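Local coordinates for protein Two-component response regulator (Geobacillus stearothermophilus, PDB 6SWI) that probably binds DNA through its C-terminal helix-turn-helix domain and regulates transcription of the arabinan utilization system as a two-component response regulator, at residues A[21-25]-A[26-30]. Numbering follows the deposited sequence.
Sequences SDLTL and ESVAE
Thr-24 and Ser-27 meet where the loop after helix 5-17 turns into helix 25-32. Thr-24 is the N-cap: its OG1 accepts the backbone N-H of Ser-27 at 2.9 Å, with an N-H...O angle of 153°. With chi1 at 65°, OG1 sits between the backbone N and the carbonyl carbon of Thr-24, which brings it to the N-H of Ser-27. The carbonyl of the same residue serves two donors. Val-28 N donates to Thr-24 O at 3.0 Å, the first i to i+4 bond of the helix. Ser-27 OG donates to that oxygen at 2.8 Å from well off the C=O direction (C=O...donor angle 122°). Ser-27 OG also lies 3.0 Å from Thr-24 N. Ala-29 N continues the ladder on Leu-25 O at 2.9 Å. The capped turn opens helix 25-32, which with helix 36-47 probably forms a helix-turn-helix, as in AraC-type DNA-binding domains; Leu-25 and Val-28 both pack on Leu-39 of helix 36-47 and Phe-51 of helix 51-69. Replacing Thr-24 by an alanine removes OG1 and would probably leave the N-H of Ser-27 without its capping acceptor, the first turn less firmly fixed. Ahead of the cap, Leu-23 CD1 rests 3.6 Å from Val-28 CG2, the two side chains meeting at a slant, and both also touch Tyr-13 of helix 5-17.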
ATOM      1  N   SER A  21       8.135  -3.148  -7.263  1.00 12.64           N
ATOM      2  CA  SER A  21       7.674  -4.520  -7.125  1.00 12.59           C
ATOM      3  C   SER A  21       8.779  -5.467  -6.682  1.00 14.41           C
ATOM      4  O   SER A  21       8.474  -6.611  -6.341  1.00 17.49           O
ATOM      5  CB  SER A  21       7.042  -5.030  -8.417  1.00 14.34           C
ATOM      6  OG  SER A  21       7.956  -4.911  -9.487  1.00 16.03           O
ATOM      7  N   ASP A  22      10.038  -5.032  -6.679  1.00 13.48           N
ATOM      8  CA  ASP A  22      11.141  -5.848  -6.194  1.00 14.15           C
ATOM      9  C   ASP A  22      11.518  -5.534  -4.746  1.00 13.74           C
ATOM     10  O   ASP A  22      12.553  -6.005  -4.265  1.00 16.19           O
ATOM     11  CB  ASP A  22      12.362  -5.701  -7.107  1.00 16.35           C
ATOM     12  CG  ASP A  22      12.932  -4.292  -7.105  1.00 18.89           C
ATOM     13  OD1 ASP A  22      12.229  -3.349  -6.685  1.00 19.83           O
ATOM     14  OD2 ASP A  22      14.097  -4.129  -7.522  1.00 22.32           O
ATOM     15  N   LEU A  23      10.707  -4.761  -4.034  1.00 12.57           N
ATOM     16  CA  LEU A  23      11.019  -4.417  -2.651  1.00 12.42           C
ATOM     17  C   LEU A  23      10.721  -5.607  -1.742  1.00 12.82           C
ATOM     18  O   LEU A  23       9.570  -6.052  -1.651  1.00 15.10           O
ATOM     19  CB  LEU A  23      10.212  -3.192  -2.230  1.00 12.11           C
ATOM     20  CG  LEU A  23      10.526  -2.641  -0.838  1.00 11.41           C
ATOM     21  CD1 LEU A  23      11.970  -2.168  -0.758  1.00 13.95           C
ATOM     22  CD2 LEU A  23       9.573  -1.515  -0.491  1.00 13.23           C
ATOM     23  N   THR A  24      11.747  -6.125  -1.064  1.00 12.55           N
ATOM     24  CA  THR A  24      11.584  -7.270  -0.182  1.00 12.49           C
ATOM     25  C   THR A  24      12.294  -6.996   1.136  1.00 10.26           C
ATOM     26  O   THR A  24      13.147  -6.113   1.238  1.00 10.49           O
ATOM     27  CB  THR A  24      12.208  -8.542  -0.758  1.00 14.20           C
ATOM     28  OG1 THR A  24      13.628  -8.359  -0.836  1.00 14.29           O
ATOM     29  CG2 THR A  24      11.646  -8.838  -2.150  1.00 16.82           C
ATOM     30  N   LEU A  25      11.942  -7.791   2.144  1.00 12.16           N
ATOM     31  CA  LEU A  25      12.619  -7.699   3.431  1.00 11.39           C
ATOM     32  C   LEU A  25      14.122  -7.842   3.258  1.00 10.20           C
ATOM     33  O   LEU A  25      14.908  -7.035   3.774  1.00  9.87           O
ATOM     34  CB  LEU A  25      12.073  -8.779   4.366  1.00 13.46           C
ATOM     35  CG  LEU A  25      12.924  -8.941   5.625  1.00 16.88           C
ATOM     36  CD1 LEU A  25      12.538  -7.928   6.680  1.00 16.94           C
ATOM     37  CD2 LEU A  25      12.894 -10.359   6.170  1.00 20.96           C
ATOM     38  N   GLU A  26      14.536  -8.860   2.504  1.00 11.02           N
ATOM     39  CA  GLU A  26      15.958  -9.085   2.289  0.65 12.64           C
ATOM     40  C   GLU A  26      16.611  -7.888   1.610  1.00 12.50           C
ATOM     41  O   GLU A  26      17.732  -7.510   1.952  1.00 14.41           O
ATOM     42  CB  GLU A  26      16.162 -10.360   1.470  0.65 15.21           C
ATOM     43  CG  GLU A  26      15.938 -11.643   2.258  0.65 19.81           C
ATOM     44  CD  GLU A  26      14.485 -12.099   2.274  0.65 22.38           C
ATOM     45  OE1 GLU A  26      14.237 -13.233   2.744  0.65 21.42           O
ATOM     46  OE2 GLU A  26      13.597 -11.340   1.821  0.65 26.00           O
ATOM     47  N   SER A  27      15.915  -7.268   0.657  1.00 12.98           N
ATOM     48  CA  SER A  27      16.488  -6.128  -0.050  1.00 13.58           C
ATOM     49  C   SER A  27      16.630  -4.893   0.846  1.00 13.67           C
ATOM     50  O   SER A  27      17.580  -4.114   0.684  1.00 16.20           O
ATOM     51  CB  SER A  27      15.677  -5.862  -1.320  1.00 14.35           C
ATOM     52  OG  SER A  27      14.537  -5.095  -1.010  1.00 14.52           O
ATOM     53  N   VAL A  28      15.703  -4.692   1.786  1.00 12.48           N
ATOM     54  CA  VAL A  28      15.842  -3.596   2.739  1.00 13.16           C
ATOM     55  C   VAL A  28      16.962  -3.890   3.725  1.00 12.83           C
ATOM     56  O   VAL A  28      17.741  -3.000   4.089  1.00 15.66           O
ATOM     57  CB  VAL A  28      14.505  -3.322   3.451  1.00 13.64           C
ATOM     58  CG1 VAL A  28      14.663  -2.270   4.541  1.00 15.09           C
ATOM     59  CG2 VAL A  28      13.455  -2.889   2.445  1.00 15.51           C
ATOM     60  N   ALA A  29      17.070  -5.146   4.165  1.00 11.45           N
ATOM     61  CA  ALA A  29      18.193  -5.517   5.017  1.00 13.25           C
ATOM     62  C   ALA A  29      19.531  -5.242   4.331  1.00 16.06           C
ATOM     63  O   ALA A  29      20.503  -4.873   5.002  1.00 18.38           O
ATOM     64  CB  ALA A  29      18.067  -6.976   5.463  1.00 12.21           C
ATOM     65  N   GLU A  30      19.600  -5.389   2.999  1.00 18.26           N
ATOM     66  CA  GLU A  30      20.821  -5.013   2.281  1.00 23.83           C
ATOM     67  C   GLU A  30      21.054  -3.506   2.334  1.00 24.19           C
ATOM     68  O   GLU A  30      22.181  -3.052   2.569  1.00 26.07           O
ATOM     69  CB  GLU A  30      20.802  -5.475   0.821  1.00 30.57           C
ATOM     70  CG  GLU A  30      20.152  -6.803   0.518  1.00 38.13           C
ATOM     71  CD  GLU A  30      20.805  -7.969   1.224  1.00 43.82           C
ATOM     72  OE1 GLU A  30      20.243  -8.441   2.236  1.00 45.94           O
ATOM     73  OE2 GLU A  30      21.874  -8.423   0.763  1.00 46.15           O
TER